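Local atomic coordinates of CofB (Escherichia coli, PDB entry 5AX6), a protein that forms a homotrimeric minor pilin of the type IVb pilus CFA/III in enterotoxigenic Escherichia coli and probably takes part in pilus assembly. Residues Gly368-Ile371 with Ser376-Gly379; Ile9-Leu14 with Val163-Lys168; Glu17-Val22 with Glu171-Ser176. All coordinates share one frame; numbering follows the deposited sequence.

Contact 1 of 3, residues Gly368-Ile371 with Ser376-Gly379; sequences GNYI and SEKG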
loop_
_atom_site.group_PDB
_atom_site.type_symbol
_atom_site.label_atom_id
_atom_site.label_comp_id
_atom_site.label_asym_id
_atom_site.label_seq_id
_atom_site.Cartn_x
_atom_site.Cartn_y
_atom_site.Cartn_z
ATOM N N GLY A 368 -8.723 49.792 -41.097
ATOM C CA GLY A 368 -9.663 50.601 -40.342
ATOM C C GLY A 368 -11.071 50.030 -40.354
ATOM O O GLY A 368 -11.794 50.109 -39.358
ATOM N N ASN A 369 -11.461 49.451 -41.486
ATOM C CA ASN A 369 -12.789 48.864 -41.645
ATOM C C ASN A 369 -12.838 47.358 -41.365
ATOM O O ASN A 369 -13.909 46.799 -41.129
ATOM C CB ASN A 369 -13.309 49.118 -43.062
ATOM C CG ASN A 369 -13.788 50.545 -43.270
ATOM O OD1 ASN A 369 -13.638 51.405 -42.398
ATOM N ND2 ASN A 369 -14.368 50.801 -44.436
ATOM N N TYR A 370 -11.679 46.705 -41.401
ATOM C CA TYR A 370 -11.622 45.246 -41.322
ATOM C C TYR A 370 -12.103 44.721 -39.974
ATOM O O TYR A 370 -11.672 45.189 -38.919
ATOM C CB TYR A 370 -10.199 44.750 -41.596
ATOM C CG TYR A 370 -10.071 43.248 -41.540
ATOM C CD1 TYR A 370 -10.530 42.457 -42.581
ATOM C CD2 TYR A 370 -9.488 42.617 -40.440
ATOM C CE1 TYR A 370 -10.420 41.077 -42.536
ATOM C CE2 TYR A 370 -9.372 41.243 -40.383
ATOM C CZ TYR A 370 -9.836 40.475 -41.433
ATOM O OH TYR A 370 -9.727 39.102 -41.385
ATOM N N ILE A 371 -13.012 43.752 -40.020
ATOM C CA ILE A 371 -13.483 43.077 -38.813
ATOM C C ILE A 371 -12.928 41.652 -38.791
ATOM O O ILE A 371 -12.966 40.955 -39.803
ATOM C CB ILE A 371 -15.027 43.025 -38.743
ATOM C CG1 ILE A 371 -15.631 44.426 -38.892
ATOM C CG2 ILE A 371 -15.483 42.370 -37.455
ATOM C CD1 ILE A 371 -17.126 44.423 -39.160
ATOM N N SER A 376 -12.116 31.588 -39.073
ATOM C CA SER A 376 -11.977 31.272 -40.489
ATOM C C SER A 376 -10.806 31.949 -41.182
ATOM O O SER A 376 -10.538 31.672 -42.350
ATOM C CB SER A 376 -13.266 31.648 -41.235
ATOM O OG SER A 376 -14.091 30.521 -41.420
ATOM N N GLU A 377 -10.120 32.843 -40.478
ATOM C CA GLU A 377 -9.032 33.605 -41.091
ATOM C C GLU A 377 -7.873 32.731 -41.537
ATOM O O GLU A 377 -7.452 31.822 -40.826
ATOM C CB GLU A 377 -8.506 34.666 -40.128
ATOM C CG GLU A 377 -9.280 35.984 -40.181
ATOM C CD GLU A 377 -8.916 36.910 -39.037
ATOM O OE1 GLU A 377 -8.348 36.422 -38.035
ATOM O OE2 GLU A 377 -9.196 38.123 -39.138
ATOM N N LYS A 378 -7.359 33.023 -42.722
ATOM C CA LYS A 378 -6.183 32.336 -43.226
ATOM C C LYS A 378 -4.992 32.592 -42.312
ATOM O O LYS A 378 -4.803 33.709 -41.816
ATOM C CB LYS A 378 -5.854 32.784 -44.650
ATOM C CG LYS A 378 -6.881 32.349 -45.688
ATOM C CD LYS A 378 -6.267 32.246 -47.080
ATOM C CE LYS A 378 -5.537 30.924 -47.266
ATOM N NZ LYS A 378 -6.471 29.771 -47.137
ATOM N N GLY A 379 -4.201 31.547 -42.094
ATOM C CA GLY A 379 -2.946 31.662 -41.371
ATOM C C GLY A 379 -3.094 31.531 -39.869
ATOM O O GLY A 379 -2.103 31.582 -39.137
#
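The backbones at Tyr370 and Glu377 belong to one long loop and stay well apart, 11.9 Å from Tyr370 CA to Glu377 CA, so the two side chains have to bridge the interval alone. Neither 368-371 nor 376-379 is helix or strand; both residues have polyproline-II-like backbone angles. The case illustrates how an irregular loop in a β-rich domain, here the C-terminal domain of CofB between helix 359-362 and strand 381-384, can be bridged by a phenol-carboxylate hydrogen bond, the only one between these two segments. Tyr370 holds its ring anti to the backbone N (chi1 -180°), which sends the phenol straight out toward Glu377. From the opposite direction Glu377 extends beyond CG and brings its carboxylate to the ring edge. Tyr370 OH donates to Glu377 OE2 over a short 2.5 Å, meeting the anti lone pair, the one turned away from OE1. Ring and carboxylate are almost coplanar, 7° apart, and the acceptor lies in the plane of the ring.

OE2 has other partners as well. It forms a salt bridge with Arg430 of the second subunit and takes a weak hydrogen bond from Asn373 N, in the four residues between the segments. The nearby guanidinium would be expected to favour the charged carboxylate. Because Arg430 of the second subunit also packs on Tyr370, the pair lies at a subunit contact. At the ring edge, Tyr370 CE2 lies 3.4 Å from Glu377 OE2, while Tyr370 CZ is 3.3 Å from that same oxygen.

Contact 2 of 3, residues Ile9-Leu14 with Val163-Lys168; sequences IVSNAL and VSSLEK
Ser11 lays its CH2-OH group against the side of helix 161-171, over Ser165 and the root of Leu166. Its hydroxyl meets the other serine directly: Ser11 OG and Ser165 OG are 2.6 Å apart and share a hydrogen bond in which either could be the donor. Each oxygen is also bonded within its own helix, Ser11 OG to Arg7 O and Ser165 OG to Tyr162 O. Two hydroxyl protons thus have three such links to serve, so they cannot supply all three at once, and a buried polar pair is nevertheless kept within a small hydrogen-bonded network. For Ser165 a chi1 of 66° sets OG between its backbone N and carbonyl carbon, on the flank that faces Ser11.

Small residues at a crossing point allow helices to come close, and this pair is a good example. The segment axes approach to 8.4 Å with a crossing angle of -49°, and Ser11 CA is 5.1 Å from Leu166 CA. Beside the polar link, the CD2 branch of Leu166 lies over Ser11, 3.9 Å from Ser11 CB. The same methyl then reaches the next turn of helix 4-25, where Leu14 CD1 is 4.2 Å from Leu166 CD2, the two leucines meeting at a slant. On another flank, Gln8 NE2 bonds both Ser165 O and Asn12 OD1, adding a second polar tie between the helices.

On the far side of helix 161-171, Val163 rests on Phe205. Val10 packs on Ile115 and Ser119, and Leu14 continues onto Leu121 and Ile123; helix 4-25, the N-terminal helix of the pilin domain, therefore packs both on helix 161-171 and, through Leu14, on strand 121-130 of the antiparallel sheet.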
loop_
_atom_site.group_PDB
_atom_site.type_symbol
_atom_site.label_atom_id
_atom_site.label_comp_id
_atom_site.label_asym_id
_atom_site.label_seq_id
_atom_site.Cartn_x
_atom_site.Cartn_y
_atom_site.Cartn_z
ATOM N N ILE A 9 -23.075 0.074 31.714
ATOM C CA ILE A 9 -21.783 0.581 32.143
ATOM C C ILE A 9 -21.046 -0.476 32.962
ATOM O O ILE A 9 -19.847 -0.673 32.782
ATOM C CB ILE A 9 -21.930 1.883 32.955
ATOM C CG1 ILE A 9 -22.305 3.032 32.016
ATOM C CG2 ILE A 9 -20.636 2.207 33.691
ATOM C CD1 ILE A 9 -22.693 4.311 32.732
ATOM N N VAL A 10 -21.767 -1.148 33.856
ATOM C CA VAL A 10 -21.212 -2.279 34.595
ATOM C C VAL A 10 -20.736 -3.366 33.629
ATOM O O VAL A 10 -19.614 -3.875 33.748
ATOM C CB VAL A 10 -22.250 -2.876 35.561
ATOM C CG1 VAL A 10 -21.741 -4.183 36.160
ATOM C CG2 VAL A 10 -22.597 -1.868 36.655
ATOM N N SER A 11 -21.588 -3.710 32.666
ATOM C CA SER A 11 -21.264 -4.756 31.698
ATOM C C SER A 11 -20.042 -4.404 30.854
ATOM O O SER A 11 -19.216 -5.268 30.570
ATOM C CB SER A 11 -22.469 -5.039 30.793
ATOM O OG SER A 11 -23.532 -5.586 31.557
ATOM N N ASN A 12 -19.923 -3.145 30.442
ATOM C CA ASN A 12 -18.742 -2.734 29.695
ATOM C C ASN A 12 -17.461 -2.916 30.505
ATOM O O ASN A 12 -16.428 -3.320 29.962
ATOM C CB ASN A 12 -18.846 -1.273 29.240
ATOM C CG ASN A 12 -19.844 -1.076 28.118
ATOM O OD1 ASN A 12 -20.237 -2.027 27.438
ATOM N ND2 ASN A 12 -20.255 0.170 27.912
ATOM N N ALA A 13 -17.522 -2.607 31.792
ATOM C CA ALA A 13 -16.348 -2.739 32.649
ATOM C C ALA A 13 -16.021 -4.220 32.897
ATOM O O ALA A 13 -14.854 -4.624 32.882
ATOM C CB ALA A 13 -16.569 -2.017 33.963
ATOM N N LEU A 14 -17.055 -5.017 33.136
ATOM C CA LEU A 14 -16.881 -6.458 33.300
ATOM C C LEU A 14 -16.232 -7.087 32.062
ATOM O O LEU A 14 -15.278 -7.865 32.175
ATOM C CB LEU A 14 -18.226 -7.123 33.594
ATOM C CG LEU A 14 -18.746 -6.913 35.017
ATOM C CD1 LEU A 14 -20.214 -7.336 35.132
ATOM C CD2 LEU A 14 -17.880 -7.671 36.040
ATOM N N VAL A 163 -27.528 -10.337 31.036
ATOM C CA VAL A 163 -26.995 -11.163 29.959
ATOM C C VAL A 163 -27.051 -10.418 28.631
ATOM O O VAL A 163 -26.125 -10.484 27.821
ATOM C CB VAL A 163 -27.750 -12.498 29.833
ATOM C CG1 VAL A 163 -27.400 -13.171 28.515
ATOM C CG2 VAL A 163 -27.415 -13.412 31.007
ATOM N N SER A 164 -28.140 -9.694 28.409
ATOM C CA SER A 164 -28.284 -8.924 27.183
ATOM C C SER A 164 -27.239 -7.809 27.109
ATOM O O SER A 164 -26.642 -7.578 26.055
ATOM C CB SER A 164 -29.696 -8.338 27.079
ATOM O OG SER A 164 -29.907 -7.765 25.801
ATOM N N SER A 165 -27.001 -7.121 28.221
ATOM C CA SER A 165 -26.005 -6.057 28.201
ATOM C C SER A 165 -24.583 -6.637 28.171
ATOM O O SER A 165 -23.690 -6.042 27.574
ATOM C CB SER A 165 -26.188 -5.101 29.389
ATOM O OG SER A 165 -25.932 -5.729 30.626
ATOM N N LEU A 166 -24.372 -7.792 28.801
ATOM C CA LEU A 166 -23.074 -8.466 28.710
ATOM C C LEU A 166 -22.777 -8.890 27.276
ATOM O O LEU A 166 -21.659 -8.725 26.786
ATOM C CB LEU A 166 -23.026 -9.681 29.639
ATOM C CG LEU A 166 -22.926 -9.349 31.129
ATOM C CD1 LEU A 166 -23.260 -10.567 31.981
ATOM C CD2 LEU A 166 -21.538 -8.796 31.479
ATOM N N GLU A 167 -23.786 -9.420 26.592
ATOM C CA GLU A 167 -23.595 -9.875 25.222
ATOM C C GLU A 167 -23.326 -8.695 24.296
ATOM O O GLU A 167 -22.509 -8.781 23.377
ATOM C CB GLU A 167 -24.810 -10.676 24.751
ATOM C CG GLU A 167 -24.805 -12.118 25.241
ATOM C CD GLU A 167 -26.129 -12.826 25.018
ATOM O OE1 GLU A 167 -27.132 -12.142 24.718
ATOM O OE2 GLU A 167 -26.167 -14.069 25.156
ATOM N N LYS A 168 -24.014 -7.589 24.553
ATOM C CA LYS A 168 -23.789 -6.354 23.813
ATOM C C LYS A 168 -22.356 -5.852 24.018
ATOM O O LYS A 168 -21.667 -5.490 23.063
ATOM C CB LYS A 168 -24.809 -5.297 24.241
ATOM C CG LYS A 168 -24.540 -3.906 23.696
ATOM C CD LYS A 168 -25.743 -3.000 23.910
ATOM C CE LYS A 168 -25.397 -1.540 23.657
ATOM N NZ LYS A 168 -26.556 -0.643 23.931
#

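Contact 3 of 3, residues Glu17-Val22 with Glu171-Ser176; sequences EIAGIV and EQHSIS
Ala19, Ile175 and His173 bury the most surface here, and between them they show how a loop leaving one helix can be fitted onto the side of another. Ala19 offers its methyl to one face of the His173 imidazole in a CH-pi contact: Ala19 CB stands 3.7 Å from the ring centroid, 26° off the ring normal. The methyl is displaced toward the rim, over the ND1-CE1 side, with His173 CE1 the closest atom at 3.4 Å and His173 ND1 at 3.6 Å. The imidazole thus lies over the Ala19 methyl on the helix surface.

Ile175 arrives two residues later. Ser174, between them, has positive phi and psi, a left-handed conformation that bends the chain so that both His173 and Ile175 turn their CB atoms toward the helix. In this type IVb pilin domain the N-terminal helix 4-25 lies against an antiparallel sheet, and segment 171-176 passes beside that helix on its way from helix 161-171 to strand 179-185. Ile175 carries CG1 between its backbone N and carbonyl carbon (chi1 63°), aiming CD1 at the helix, where it meets the branch methyl of Ile18 at 4.1 Å from Ile175 CD1 to Ile18 CG2. The two isoleucine chains cross nearly at right angles.

Ile15, one turn earlier on the helix, touches both His173 and Ile175, while Ile18 also packs on Phe144, Leu225 and Ile227 of the sheet. Ser174 OG hydrogen-bonds Asn252 O of the third subunit, and the same Asn252 packs on His173.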
loop_
_atom_site.group_PDB
_atom_site.type_symbol
_atom_site.label_atom_id
_atom_site.label_comp_id
_atom_site.label_asym_id
_atom_site.label_seq_id
_atom_site.Cartn_x
_atom_site.Cartn_y
_atom_site.Cartn_z
ATOM N N GLU A 17 -12.498 -6.245 31.730
ATOM C CA GLU A 17 -11.702 -7.076 32.625
ATOM C C GLU A 17 -11.524 -8.459 32.009
ATOM O O GLU A 17 -10.415 -8.981 31.913
ATOM C CB GLU A 17 -12.371 -7.199 34.003
ATOM C CG GLU A 17 -12.484 -5.901 34.801
ATOM C CD GLU A 17 -11.195 -5.527 35.523
ATOM O OE1 GLU A 17 -10.995 -5.980 36.678
ATOM O OE2 GLU A 17 -10.385 -4.769 34.942
ATOM N N ILE A 18 -12.642 -9.044 31.602
ATOM C CA ILE A 18 -12.652 -10.380 31.000
ATOM C C ILE A 18 -11.755 -10.444 29.763
ATOM O O ILE A 18 -10.906 -11.326 29.660
ATOM C CB ILE A 18 -14.100 -10.790 30.658
ATOM C CG1 ILE A 18 -14.849 -11.160 31.950
ATOM C CG2 ILE A 18 -14.130 -11.931 29.657
ATOM C CD1 ILE A 18 -16.362 -11.218 31.774
ATOM N N ALA A 19 -11.910 -9.492 28.844
ATOM C CA ALA A 19 -11.130 -9.512 27.607
ATOM C C ALA A 19 -9.637 -9.400 27.891
ATOM O O ALA A 19 -8.813 -10.034 27.223
ATOM C CB ALA A 19 -11.569 -8.378 26.668
ATOM N N GLY A 20 -9.285 -8.577 28.872
ATOM C CA GLY A 20 -7.887 -8.402 29.230
ATOM C C GLY A 20 -7.260 -9.647 29.823
ATOM O O GLY A 20 -6.132 -10.015 29.471
ATOM N N ILE A 21 -7.985 -10.315 30.720
ATOM C CA ILE A 21 -7.471 -11.537 31.312
ATOM C C ILE A 21 -7.314 -12.592 30.201
ATOM O O ILE A 21 -6.323 -13.297 30.130
ATOM C CB ILE A 21 -8.397 -12.076 32.423
ATOM C CG1 ILE A 21 -8.428 -11.125 33.629
ATOM C CG2 ILE A 21 -7.951 -13.450 32.856
ATOM C CD1 ILE A 21 -7.103 -11.049 34.363
ATOM N N VAL A 22 -8.298 -12.677 29.324
ATOM C CA VAL A 22 -8.225 -13.649 28.227
ATOM C C VAL A 22 -7.063 -13.343 27.282
ATOM O O VAL A 22 -6.375 -14.259 26.815
ATOM C CB VAL A 22 -9.554 -13.683 27.470
ATOM C CG1 VAL A 22 -9.428 -14.487 26.175
ATOM C CG2 VAL A 22 -10.649 -14.270 28.395
ATOM N N GLU A 171 -19.887 -8.096 22.138
ATOM C CA GLU A 171 -19.798 -7.956 20.692
ATOM C C GLU A 171 -19.026 -6.693 20.326
ATOM O O GLU A 171 -18.440 -6.614 19.254
ATOM C CB GLU A 171 -21.185 -7.961 20.039
ATOM C CG GLU A 171 -22.275 -7.232 20.797
ATOM C CD GLU A 171 -23.576 -7.142 20.001
ATOM O OE1 GLU A 171 -23.605 -6.401 18.993
ATOM O OE2 GLU A 171 -24.561 -7.815 20.379
ATOM N N GLN A 172 -18.998 -5.723 21.235
ATOM C CA GLN A 172 -18.249 -4.490 21.005
ATOM C C GLN A 172 -16.754 -4.677 21.249
ATOM O O GLN A 172 -15.965 -3.759 21.039
ATOM C CB GLN A 172 -18.783 -3.366 21.901
ATOM C CG GLN A 172 -20.194 -2.918 21.558
ATOM C CD GLN A 172 -20.281 -2.333 20.164
ATOM O OE1 GLN A 172 -19.528 -1.421 19.815
ATOM N NE2 GLN A 172 -21.183 -2.874 19.349
ATOM N N HIS A 173 -16.369 -5.871 21.688
ATOM C CA HIS A 173 -15.002 -6.115 22.118
ATOM C C HIS A 173 -14.376 -7.327 21.421
ATOM O O HIS A 173 -13.325 -7.815 21.825
ATOM C CB HIS A 173 -14.978 -6.307 23.636
ATOM C CG HIS A 173 -13.760 -5.750 24.301
ATOM N ND1 HIS A 173 -12.490 -6.190 24.010
ATOM C CD2 HIS A 173 -13.628 -4.796 25.252
ATOM C CE1 HIS A 173 -11.618 -5.524 24.751
ATOM N NE2 HIS A 173 -12.281 -4.674 25.511
ATOM N N SER A 174 -15.031 -7.810 20.374
ATOM C CA SER A 174 -14.516 -8.933 19.586
ATOM C C SER A 174 -14.351 -10.197 20.402
ATOM O O SER A 174 -13.410 -10.957 20.191
ATOM C CB SER A 174 -13.169 -8.577 18.947
ATOM O OG SER A 174 -13.326 -7.543 17.996
ATOM N N ILE A 175 -15.246 -10.415 21.353
ATOM C CA ILE A 175 -15.236 -11.678 22.074
ATOM C C ILE A 175 -16.647 -12.193 22.179
ATOM O O ILE A 175 -17.606 -11.457 21.967
ATOM C CB ILE A 175 -14.638 -11.550 23.480
ATOM C CG1 ILE A 175 -15.493 -10.620 24.341
ATOM C CG2 ILE A 175 -13.198 -11.077 23.409
ATOM C CD1 ILE A 175 -15.259 -10.837 25.830
ATOM N N SER A 176 -16.774 -13.467 22.517
ATOM C CA SER A 176 -18.083 -14.068 22.631
ATOM C C SER A 176 -18.044 -15.127 23.712
ATOM O O SER A 176 -16.975 -15.589 24.113
ATOM C CB SER A 176 -18.527 -14.668 21.293
ATOM O OG SER A 176 -17.638 -15.689 20.887
#

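Overall arrangement
Contacts 2 and 3 are neighbours, their centres 11 Å apart, and they share helix 4-25: residues 9-14 meet helix 161-171, and residues 17-22 meet the loop that follows it. Their segments alternate along the chain, so helix 4-25 is engaged twice in succession by one later stretch, which knits the pilin domain together over some 150 residues of sequence. Contact 1 comes later, in the C-terminal domain, on the opposite side of the chain's centre; its centre is 85 Å from that of contact 2 and 83 Å from that of contact 3. Contacts 1 and 3 each adjoin another subunit, so trimer contacts occur toward both ends of the elongated chain.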